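Arabinogalactan endo-1,4-beta-galactosidase (Ignisphaera aggregans, PDB 7OSK) probably hydrolyses internal beta-1,4-galactosidic bonds of arabinogalactan through the calcium-binding family 53 catalytic domain that makes up this part of a longer, hyperthermostable enzyme. Local coordinates at residues I324-I335 / L385-V394; F350-P358 / N370-F380. All coordinates share one frame; numbering follows the deposited sequence.

Interaction 1. Residues I324-I335 / L385-V394; sequences IQGQASFIRDLI and LPSLKVFRLV
Ser387 donates through OG to OE1 of Gln327 at 2.7 Å, the donor tilted 25° from the amide carbonyl plane; this is the one hydrogen bond between 324-335 and 385-394. Around it the contact is aliphatic. Ala328 CB packs on Ser387 CB at 3.7 Å, and Ile324 lays CG2 against Pro386 CG at 3.7 Å while its CD1 meets Leu385 CD2. One turn on from Ala328, Ile331 and Val390 cross at about a right angle, CG2 to CG1 at 3.6 Å. The side chain of Arg332 contributes its aliphatic stem, CG against Val394 CG1 at 3.8 Å; its guanidinium turns away to a salt bridge with Asp333. Gln327, extended with CG anti to the backbone N (chi1 179°), carries OE1 to the serine; in the second shell Tyr351 OH and Ala376 O hold its NE2. A leucine here would probably leave Ser387 OG and Ala376 O without this partner and take one of two bonds from Tyr351 OH. The contact packs helix 324-342, between (beta/alpha)8-barrel strands 287-293 and 346-352, against the closing segment with its short, weakly bonded helix 390-393. Apolar fit thus holds most of the surface, one buried amide helping to fix the serine.

Interaction 2. Residues F350-P358 / N370-F380; sequences FYWGATWIP and NPWENQALFDF. With CA (calcium ion), chain C.
Trp372, in the loop after strand 346-352, the eighth of the TIM barrel, reaches back to Trp352 at the strand's end and to Gly353 and Trp356 just beyond it. With CG anti to the backbone N (chi1 -159°), its indole is carried toward the strand's end. CB starts the path, lying 3.6 Å from Trp356 CE3. Next, CD1 sits beside the carbonyl oxygen of Gly353, and NE1 donates to Trp352 O at 3.1 Å with an N-H...O angle of 148°. Further out, CE2 meets Trp352 CE3 at 3.5 Å: the edge of Trp352 points into the face of Trp372 in a T-shaped stack, planes at 86°. Over the opposite face, offset toward the rim, lies the amide carbon of Gln375, whose NE2 is hydrogen-bonded to Tyr265. Positive phi and the nearness of the indole suit a glycine at Gly353.

Asn370 lies over the face of Trp356, and its ND2 donates to Trp356 O at 3.0 Å, while OD1 accepts from Trp372 N in an Asx turn. A water bridges the same ND2 to Ile357 O. Toward the barrel, Leu377 N donates to Ala354 O at 3.0 Å, and Leu377 CD2 sits 4.0 Å from the centroid of the Tyr351 ring, a CH-pi contact over its face. Tyr351 OH, at the ring's far end, donates to Gln375 O.

At the other end the loop supplies three of the calcium ion's seven ligand atoms, the rest coming from Asp301, Asp303, His305 and Asn307. Glu373 is bidentate and bends at chi2 to do it; its carboxylate is also held by Ser302. Asn370 thus faces two ways: its side chain pins Trp356 and Trp372 N, while its backbone O binds the calcium ion at 2.3 Å.

Both contacts are buried, and their centres lie 14 Å apart. Interaction 2 is nested inside the loop that interaction 1 closes, and between them they take up the last part of the barrel: helix 324-342 in interaction 1, strand 346-352 in interaction 2, and the chain that follows. They meet directly through the side chain of Gln327, which serves both, and where Leu385 N lies 3.0 Å from Leu377 O, a probable hydrogen bond. Interaction 1, out on the barrel's wall, is mostly branched aliphatic side chains packing helix against closing segment. Interaction 2, at the end of the strand, is instead aromatic and polar, with tryptophans, mostly side-chain to backbone hydrogen bonds and, at its far edge, a calcium ion.

Interaction 1. Residues I324-I335 / L385-V394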
loop_
_atom_site.group_PDB
_atom_site.type_symbol
_atom_site.label_atom_id
_atom_site.label_comp_id
_atom_site.label_asym_id
_atom_site.label_seq_id
_atom_site.Cartn_x
_atom_site.Cartn_y
_atom_site.Cartn_z
ATOM N N ILE A 324 4.379 2.235 21.342
ATOM C CA ILE A 324 5.354 2.587 20.324
ATOM C C ILE A 324 6.365 1.454 20.181
ATOM O O ILE A 324 6.793 1.128 19.076
ATOM C CB ILE A 324 6.074 3.908 20.658
ATOM C CG1 ILE A 324 5.043 5.028 20.854
ATOM C CG2 ILE A 324 7.067 4.261 19.555
ATOM C CD1 ILE A 324 5.633 6.399 21.137
ATOM N N GLN A 325 6.736 0.853 21.307
ATOM C CA GLN A 325 7.608 -0.319 21.306
ATOM C C GLN A 325 6.909 -1.511 20.658
ATOM O O GLN A 325 7.510 -2.245 19.873
ATOM C CB GLN A 325 8.031 -0.678 22.734
ATOM C CG GLN A 325 8.962 -1.881 22.832
ATOM C CD GLN A 325 10.339 -1.596 22.273
ATOM O OE1 GLN A 325 11.154 -0.929 22.911
ATOM N NE2 GLN A 325 10.610 -2.102 21.073
ATOM N N GLY A 326 5.640 -1.704 21.004
ATOM C CA GLY A 326 4.869 -2.818 20.486
ATOM C C GLY A 326 4.681 -2.721 18.987
ATOM O O GLY A 326 4.624 -3.737 18.292
ATOM N N GLN A 327 4.579 -1.492 18.490
ATOM C CA GLN A 327 4.474 -1.243 17.060
ATOM C C GLN A 327 5.781 -1.613 16.371
ATOM O O GLN A 327 5.790 -2.306 15.356
ATOM C CB GLN A 327 4.132 0.227 16.792
ATOM C CG GLN A 327 4.021 0.589 15.311
ATOM C CD GLN A 327 3.862 2.081 15.075
ATOM O OE1 GLN A 327 4.606 2.894 15.626
ATOM N NE2 GLN A 327 2.889 2.448 14.248
ATOM N N ALA A 328 6.885 -1.142 16.940
ATOM C CA ALA A 328 8.203 -1.369 16.368
ATOM C C ALA A 328 8.567 -2.849 16.405
ATOM O O ALA A 328 9.141 -3.380 15.452
ATOM C CB ALA A 328 9.247 -0.549 17.109
ATOM N N SER A 329 8.231 -3.509 17.509
ATOM C CA SER A 329 8.510 -4.933 17.665
ATOM C C SER A 329 7.824 -5.733 16.565
ATOM O O SER A 329 8.401 -6.666 16.009
ATOM C CB SER A 329 8.053 -5.426 19.038
ATOM O OG SER A 329 8.751 -4.764 20.078
ATOM N N PHE A 330 6.588 -5.357 16.255
ATOM C CA PHE A 330 5.833 -6.027 15.205
ATOM C C PHE A 330 6.482 -5.846 13.834
ATOM O O PHE A 330 6.607 -6.808 13.074
ATOM C CB PHE A 330 4.394 -5.510 15.167
ATOM C CG PHE A 330 3.709 -5.741 13.852
ATOM C CD1 PHE A 330 3.447 -7.028 13.410
ATOM C CD2 PHE A 330 3.329 -4.675 13.056
ATOM C CE1 PHE A 330 2.822 -7.246 12.198
ATOM C CE2 PHE A 330 2.700 -4.887 11.843
ATOM C CZ PHE A 330 2.446 -6.175 11.415
ATOM N N ILE A 331 6.893 -4.620 13.523
ATOM C CA ILE A 331 7.476 -4.316 12.218
ATOM C C ILE A 331 8.790 -5.063 12.011
ATOM O O ILE A 331 9.002 -5.676 10.963
ATOM C CB ILE A 331 7.718 -2.801 12.042
ATOM C CG1 ILE A 331 6.381 -2.056 12.013
ATOM C CG2 ILE A 331 8.501 -2.522 10.753
ATOM C CD1 ILE A 331 6.511 -0.540 11.981
ATOM N N ARG A 332 9.675 -4.999 13.001
ATOM C CA ARG A 332 10.951 -5.702 12.928
ATOM C C ARG A 332 10.731 -7.199 12.728
ATOM O O ARG A 332 11.439 -7.839 11.948
ATOM C CB ARG A 332 11.777 -5.460 14.193
ATOM C CG ARG A 332 13.153 -6.131 14.192
ATOM C CD ARG A 332 13.324 -7.064 15.387
ATOM N NE ARG A 332 12.723 -8.381 15.167
ATOM C CZ ARG A 332 13.404 -9.499 14.920
ATOM N NH1 ARG A 332 14.731 -9.496 14.857
ATOM N NH2 ARG A 332 12.752 -10.639 14.738
ATOM N N ASP A 333 9.745 -7.751 13.431
ATOM C CA ASP A 333 9.469 -9.181 13.372
ATOM C C ASP A 333 8.835 -9.580 12.040
ATOM O O ASP A 333 9.010 -10.708 11.577
ATOM C CB ASP A 333 8.563 -9.596 14.534
ATOM C CG ASP A 333 9.270 -9.532 15.876
ATOM O OD1 ASP A 333 10.512 -9.408 15.894
ATOM O OD2 ASP A 333 8.584 -9.612 16.916
ATOM N N LEU A 334 8.107 -8.653 11.424
ATOM C CA LEU A 334 7.517 -8.900 10.113
ATOM C C LEU A 334 8.607 -8.922 9.045
ATOM O O LEU A 334 8.602 -9.779 8.160
ATOM C CB LEU A 334 6.466 -7.838 9.781
ATOM C CG LEU A 334 5.631 -8.095 8.521
ATOM C CD1 LEU A 334 4.734 -9.311 8.703
ATOM C CD2 LEU A 334 4.804 -6.871 8.165
ATOM N N ILE A 335 9.537 -7.974 9.133
ATOM C CA ILE A 335 10.687 -7.939 8.235
ATOM C C ILE A 335 11.511 -9.210 8.407
ATOM O O ILE A 335 11.967 -9.807 7.430
ATOM C CB ILE A 335 11.577 -6.697 8.495
ATOM C CG1 ILE A 335 10.817 -5.421 8.110
ATOM C CG2 ILE A 335 12.895 -6.798 7.718
ATOM C CD1 ILE A 335 11.594 -4.124 8.316
ATOM N N LEU A 385 7.487 9.305 15.517
ATOM C CA LEU A 385 7.580 8.370 16.627
ATOM C C LEU A 385 8.950 7.702 16.616
ATOM O O LEU A 385 9.526 7.496 15.548
ATOM C CB LEU A 385 6.477 7.315 16.539
ATOM C CG LEU A 385 5.039 7.836 16.583
ATOM C CD1 LEU A 385 4.055 6.713 16.290
ATOM C CD2 LEU A 385 4.735 8.473 17.932
ATOM N N PRO A 386 9.479 7.357 17.800
ATOM C CA PRO A 386 10.792 6.703 17.835
ATOM C C PRO A 386 10.786 5.315 17.194
ATOM O O PRO A 386 11.849 4.713 17.053
ATOM C CB PRO A 386 11.107 6.615 19.334
ATOM C CG PRO A 386 9.792 6.730 20.022
ATOM C CD PRO A 386 8.941 7.598 19.151
ATOM N N SER A 387 9.610 4.824 16.812
ATOM C CA SER A 387 9.494 3.528 16.149
ATOM C C SER A 387 9.677 3.650 14.638
ATOM O O SER A 387 9.635 2.655 13.918
ATOM C CB SER A 387 8.139 2.885 16.463
ATOM O OG SER A 387 7.071 3.758 16.146
ATOM N N LEU A 388 9.877 4.873 14.160
ATOM C CA LEU A 388 10.111 5.107 12.741
ATOM C C LEU A 388 11.525 4.684 12.362
ATOM O O LEU A 388 11.836 4.518 11.185
ATOM C CB LEU A 388 9.882 6.581 12.394
ATOM C CG LEU A 388 9.990 6.988 10.921
ATOM C CD1 LEU A 388 9.006 6.223 10.046
ATOM C CD2 LEU A 388 9.776 8.482 10.778
ATOM N N LYS A 389 12.377 4.507 13.369
ATOM C CA LYS A 389 13.757 4.084 13.153
ATOM C C LYS A 389 13.857 2.575 12.954
ATOM O O LYS A 389 14.955 2.029 12.843
ATOM C CB LYS A 389 14.637 4.502 14.333
ATOM C CG LYS A 389 14.683 5.995 14.587
ATOM C CD LYS A 389 15.483 6.303 15.841
ATOM C CE LYS A 389 15.544 7.795 16.116
ATOM N NZ LYS A 389 16.265 8.090 17.385
ATOM N N VAL A 390 12.714 1.901 12.920
ATOM C CA VAL A 390 12.697 0.453 12.760
ATOM C C VAL A 390 13.242 0.065 11.388
ATOM O O VAL A 390 13.834 -0.999 11.228
ATOM C CB VAL A 390 11.270 -0.118 12.943
ATOM C CG1 VAL A 390 10.346 0.358 11.825
ATOM C CG2 VAL A 390 11.302 -1.640 13.008
ATOM N N PHE A 391 13.052 0.938 10.405
ATOM C CA PHE A 391 13.520 0.679 9.045
ATOM C C PHE A 391 15.017 0.956 8.882
ATOM O O PHE A 391 15.554 0.866 7.776
ATOM C CB PHE A 391 12.733 1.529 8.047
ATOM C CG PHE A 391 11.242 1.401 8.182
ATOM C CD1 PHE A 391 10.559 0.380 7.543
ATOM C CD2 PHE A 391 10.521 2.307 8.943
ATOM C CE1 PHE A 391 9.192 0.262 7.663
ATOM C CE2 PHE A 391 9.148 2.192 9.064
ATOM C CZ PHE A 391 8.484 1.168 8.424
ATOM N N ARG A 392 15.681 1.301 9.984
ATOM C CA ARG A 392 17.116 1.576 9.979
ATOM C C ARG A 392 17.814 0.728 11.036
ATOM O O ARG A 392 18.949 0.288 10.847
ATOM C CB ARG A 392 17.374 3.064 10.233
ATOM C CG ARG A 392 18.837 3.487 10.156
ATOM C CD ARG A 392 19.022 4.885 10.725
ATOM N NE ARG A 392 18.810 4.914 12.172
ATOM C CZ ARG A 392 18.666 6.023 12.892
ATOM N NH1 ARG A 392 18.700 7.215 12.310
ATOM N NH2 ARG A 392 18.481 5.938 14.204
ATOM N N LEU A 393 17.125 0.499 12.148
ATOM C CA LEU A 393 17.698 -0.227 13.273
ATOM C C LEU A 393 17.635 -1.742 13.079
ATOM O O LEU A 393 18.166 -2.500 13.893
ATOM C CB LEU A 393 16.980 0.167 14.564
ATOM C CG LEU A 393 17.216 1.601 15.043
ATOM C CD1 LEU A 393 16.310 1.921 16.219
ATOM C CD2 LEU A 393 18.674 1.817 15.420
ATOM N N VAL A 394 16.990 -2.184 12.004
ATOM C CA VAL A 394 16.993 -3.603 11.655
ATOM C C VAL A 394 18.350 -3.993 11.077
ATOM O O VAL A 394 18.651 -5.179 10.931
ATOM C CB VAL A 394 15.876 -3.971 10.641
ATOM C CG1 VAL A 394 14.537 -4.107 11.345
ATOM C CG2 VAL A 394 15.798 -2.963 9.495
#

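Interaction 2. Residues F350-P358 / N370-F380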
loop_
_atom_site.group_PDB
_atom_site.type_symbol
_atom_site.label_atom_id
_atom_site.label_comp_id
_atom_site.label_asym_id
_atom_site.label_seq_id
_atom_site.Cartn_x
_atom_site.Cartn_y
_atom_site.Cartn_z
ATOM N N PHE A 350 5.565 -2.530 3.026
ATOM C CA PHE A 350 5.112 -1.142 3.084
ATOM C C PHE A 350 4.194 -0.950 4.280
ATOM O O PHE A 350 3.160 -1.608 4.387
ATOM C CB PHE A 350 4.368 -0.736 1.811
ATOM C CG PHE A 350 5.222 -0.708 0.580
ATOM C CD1 PHE A 350 5.932 0.428 0.241
ATOM C CD2 PHE A 350 5.299 -1.811 -0.251
ATOM C CE1 PHE A 350 6.710 0.459 -0.898
ATOM C CE2 PHE A 350 6.076 -1.786 -1.388
ATOM C CZ PHE A 350 6.781 -0.649 -1.712
ATOM N N TYR A 351 4.567 -0.041 5.173
ATOM C CA TYR A 351 3.717 0.301 6.301
ATOM C C TYR A 351 2.625 1.259 5.839
ATOM O O TYR A 351 2.919 2.363 5.376
ATOM C CB TYR A 351 4.537 0.925 7.427
ATOM C CG TYR A 351 3.777 1.027 8.721
ATOM C CD1 TYR A 351 2.924 2.091 8.960
ATOM C CD2 TYR A 351 3.903 0.053 9.698
ATOM C CE1 TYR A 351 2.222 2.186 10.137
ATOM C CE2 TYR A 351 3.206 0.141 10.881
ATOM C CZ TYR A 351 2.365 1.208 11.096
ATOM O OH TYR A 351 1.666 1.295 12.277
ATOM N N TRP A 352 1.368 0.838 5.968
ATOM C CA TRP A 352 0.245 1.604 5.430
ATOM C C TRP A 352 -0.295 2.612 6.441
ATOM O O TRP A 352 -0.437 2.306 7.624
ATOM C CB TRP A 352 -0.881 0.665 4.985
ATOM C CG TRP A 352 -1.931 1.354 4.164
ATOM C CD1 TRP A 352 -1.915 1.556 2.812
ATOM C CD2 TRP A 352 -3.147 1.939 4.640
ATOM N NE1 TRP A 352 -3.046 2.229 2.419
ATOM C CE2 TRP A 352 -3.820 2.475 3.523
ATOM C CE3 TRP A 352 -3.733 2.062 5.902
ATOM C CZ2 TRP A 352 -5.046 3.123 3.631
ATOM C CZ3 TRP A 352 -4.951 2.704 6.008
ATOM C CH2 TRP A 352 -5.595 3.227 4.879
ATOM N N GLY A 353 -0.595 3.815 5.961
ATOM C CA GLY A 353 -1.113 4.871 6.812
ATOM C C GLY A 353 -0.032 5.461 7.696
ATOM O O GLY A 353 -0.310 5.966 8.783
ATOM N N ALA A 354 1.208 5.399 7.217
ATOM C CA ALA A 354 2.366 5.836 7.990
ATOM C C ALA A 354 2.365 7.341 8.238
ATOM O O ALA A 354 2.836 7.808 9.274
ATOM C CB ALA A 354 3.645 5.433 7.278
ATOM N N THR A 355 1.839 8.090 7.275
ATOM C CA THR A 355 1.862 9.547 7.323
ATOM C C THR A 355 0.489 10.133 7.628
ATOM O O THR A 355 0.297 11.346 7.569
ATOM C CB THR A 355 2.358 10.134 5.988
ATOM O OG1 THR A 355 1.408 9.842 4.953
ATOM C CG2 THR A 355 3.709 9.546 5.617
ATOM N N TRP A 356 -0.466 9.271 7.959
ATOM C CA TRP A 356 -1.841 9.714 8.148
ATOM C C TRP A 356 -2.036 10.318 9.540
ATOM O O TRP A 356 -2.659 9.717 10.416
ATOM C CB TRP A 356 -2.808 8.550 7.916
ATOM C CG TRP A 356 -4.179 8.981 7.493
ATOM C CD1 TRP A 356 -4.660 10.257 7.435
ATOM C CD2 TRP A 356 -5.247 8.133 7.056
ATOM N NE1 TRP A 356 -5.959 10.255 6.993
ATOM C CE2 TRP A 356 -6.344 8.962 6.753
ATOM C CE3 TRP A 356 -5.381 6.750 6.893
ATOM C CZ2 TRP A 356 -7.558 8.458 6.298
ATOM C CZ3 TRP A 356 -6.588 6.250 6.441
ATOM C CH2 TRP A 356 -7.661 7.102 6.149
ATOM N N ILE A 357 -1.491 11.516 9.730
ATOM C CA ILE A 357 -1.612 12.228 10.996
ATOM C C ILE A 357 -2.970 12.926 11.082
ATOM O O ILE A 357 -3.584 13.215 10.055
ATOM C CB ILE A 357 -0.478 13.261 11.164
ATOM C CG1 ILE A 357 -0.505 14.289 10.029
ATOM C CG2 ILE A 357 0.873 12.556 11.191
ATOM C CD1 ILE A 357 0.284 15.544 10.330
ATOM N N PRO A 358 -3.447 13.201 12.308
ATOM C CA PRO A 358 -4.743 13.868 12.431
ATOM C C PRO A 358 -4.665 15.331 12.023
ATOM O O PRO A 358 -3.836 16.071 12.554
ATOM C CB PRO A 358 -5.070 13.726 13.919
ATOM C CG PRO A 358 -3.748 13.662 14.582
ATOM C CD PRO A 358 -2.834 12.948 13.625
ATOM N N ASN A 370 -10.302 11.054 10.982
ATOM C CA ASN A 370 -9.281 10.024 10.828
ATOM C C ASN A 370 -9.536 8.816 11.733
ATOM O O ASN A 370 -9.694 8.980 12.942
ATOM C CB ASN A 370 -7.903 10.610 11.135
ATOM C CG ASN A 370 -6.772 9.764 10.584
ATOM O OD1 ASN A 370 -6.935 8.568 10.338
ATOM N ND2 ASN A 370 -5.615 10.383 10.385
ATOM N N PRO A 371 -9.587 7.602 11.153
ATOM C CA PRO A 371 -9.731 6.385 11.954
ATOM C C PRO A 371 -8.428 5.597 12.107
ATOM O O PRO A 371 -8.477 4.432 12.501
ATOM C CB PRO A 371 -10.744 5.580 11.145
ATOM C CG PRO A 371 -10.363 5.895 9.723
ATOM C CD PRO A 371 -9.822 7.319 9.725
ATOM N N TRP A 372 -7.291 6.224 11.812
ATOM C CA TRP A 372 -6.037 5.493 11.651
ATOM C C TRP A 372 -4.837 6.151 12.342
ATOM O O TRP A 372 -3.734 5.602 12.329
ATOM C CB TRP A 372 -5.741 5.335 10.156
ATOM C CG TRP A 372 -4.797 4.219 9.826
ATOM C CD1 TRP A 372 -3.455 4.317 9.609
ATOM C CD2 TRP A 372 -5.129 2.835 9.667
ATOM N NE1 TRP A 372 -2.929 3.081 9.326
ATOM C CE2 TRP A 372 -3.937 2.153 9.357
ATOM C CE3 TRP A 372 -6.318 2.105 9.758
ATOM C CZ2 TRP A 372 -3.898 0.780 9.136
ATOM C CZ3 TRP A 372 -6.276 0.741 9.541
ATOM C CH2 TRP A 372 -5.075 0.094 9.233
ATOM N N GLU A 373 -5.047 7.311 12.959
ATOM C CA GLU A 373 -3.926 8.120 13.437
ATOM C C GLU A 373 -3.124 7.418 14.535
ATOM O O GLU A 373 -1.948 7.727 14.738
ATOM C CB GLU A 373 -4.410 9.490 13.940
ATOM C CG GLU A 373 -5.115 9.514 15.299
ATOM C CD GLU A 373 -6.632 9.489 15.210
ATOM O OE1 GLU A 373 -7.185 9.250 14.112
ATOM O OE2 GLU A 373 -7.273 9.715 16.258
ATOM N N ASN A 374 -3.750 6.476 15.234
ATOM C CA ASN A 374 -3.054 5.719 16.268
ATOM C C ASN A 374 -2.288 4.544 15.669
ATOM O O ASN A 374 -1.715 3.736 16.399
ATOM C CB ASN A 374 -4.029 5.217 17.342
ATOM C CG ASN A 374 -5.030 4.212 16.807
ATOM O OD1 ASN A 374 -5.488 4.317 15.671
ATOM N ND2 ASN A 374 -5.380 3.232 17.636
ATOM N N GLN A 375 -2.288 4.457 14.340
ATOM C CA GLN A 375 -1.530 3.435 13.622
ATOM C C GLN A 375 -0.501 4.053 12.679
ATOM O O GLN A 375 0.179 3.338 11.948
ATOM C CB GLN A 375 -2.463 2.527 12.822
ATOM C CG GLN A 375 -3.295 1.581 13.662
ATOM C CD GLN A 375 -3.952 0.501 12.827
ATOM O OE1 GLN A 375 -5.169 0.322 12.869
ATOM N NE2 GLN A 375 -3.147 -0.226 12.062
ATOM N N ALA A 376 -0.398 5.377 12.683
ATOM C CA ALA A 376 0.613 6.061 11.884
ATOM C C ALA A 376 1.973 5.934 12.558
ATOM O O ALA A 376 2.066 5.460 13.687
ATOM C CB ALA A 376 0.244 7.524 11.691
ATOM N N LEU A 377 3.027 6.345 11.859
ATOM C CA LEU A 377 4.374 6.333 12.425
ATOM C C LEU A 377 4.754 7.718 12.952
ATOM O O LEU A 377 5.897 7.951 13.350
ATOM C CB LEU A 377 5.388 5.855 11.382
ATOM C CG LEU A 377 5.231 4.396 10.938
ATOM C CD1 LEU A 377 6.170 4.068 9.786
ATOM C CD2 LEU A 377 5.480 3.446 12.099
ATOM N N PHE A 378 3.780 8.627 12.952
ATOM C CA PHE A 378 3.926 9.956 13.537
ATOM C C PHE A 378 2.831 10.145 14.582
ATOM O O PHE A 378 1.754 9.561 14.456
ATOM C CB PHE A 378 3.826 11.045 12.466
ATOM C CG PHE A 378 4.907 10.983 11.427
ATOM C CD1 PHE A 378 4.826 10.085 10.378
ATOM C CD2 PHE A 378 5.999 11.835 11.491
ATOM C CE1 PHE A 378 5.818 10.029 9.415
ATOM C CE2 PHE A 378 6.995 11.784 10.531
ATOM C CZ PHE A 378 6.903 10.879 9.492
ATOM N N ASP A 379 3.091 10.954 15.606
ATOM C CA ASP A 379 2.074 11.205 16.624
ATOM C C ASP A 379 1.092 12.274 16.148
ATOM O O ASP A 379 1.184 12.755 15.018
ATOM C CB ASP A 379 2.712 11.609 17.964
ATOM C CG ASP A 379 3.547 12.880 17.878
ATOM O OD1 ASP A 379 3.234 13.779 17.069
ATOM O OD2 ASP A 379 4.524 12.979 18.651
ATOM N N PHE A 380 0.160 12.642 17.020
ATOM C CA PHE A 380 -0.907 13.570 16.661
ATOM C C PHE A 380 -0.358 14.956 16.345
ATOM O O PHE A 380 -0.943 15.702 15.560
ATOM C CB PHE A 380 -1.934 13.653 17.794
ATOM C CG PHE A 380 -2.455 12.313 18.237
ATOM C CD1 PHE A 380 -2.463 11.236 17.365
ATOM C CD2 PHE A 380 -2.931 12.125 19.525
ATOM C CE1 PHE A 380 -2.937 10.002 17.767
ATOM C CE2 PHE A 380 -3.409 10.891 19.931
ATOM C CZ PHE A 380 -3.410 9.829 19.051
HETATM CA CA CA C . -9.305 9.313 15.209
HETATM O O HOH W 1 -6.257 13.136 9.552
#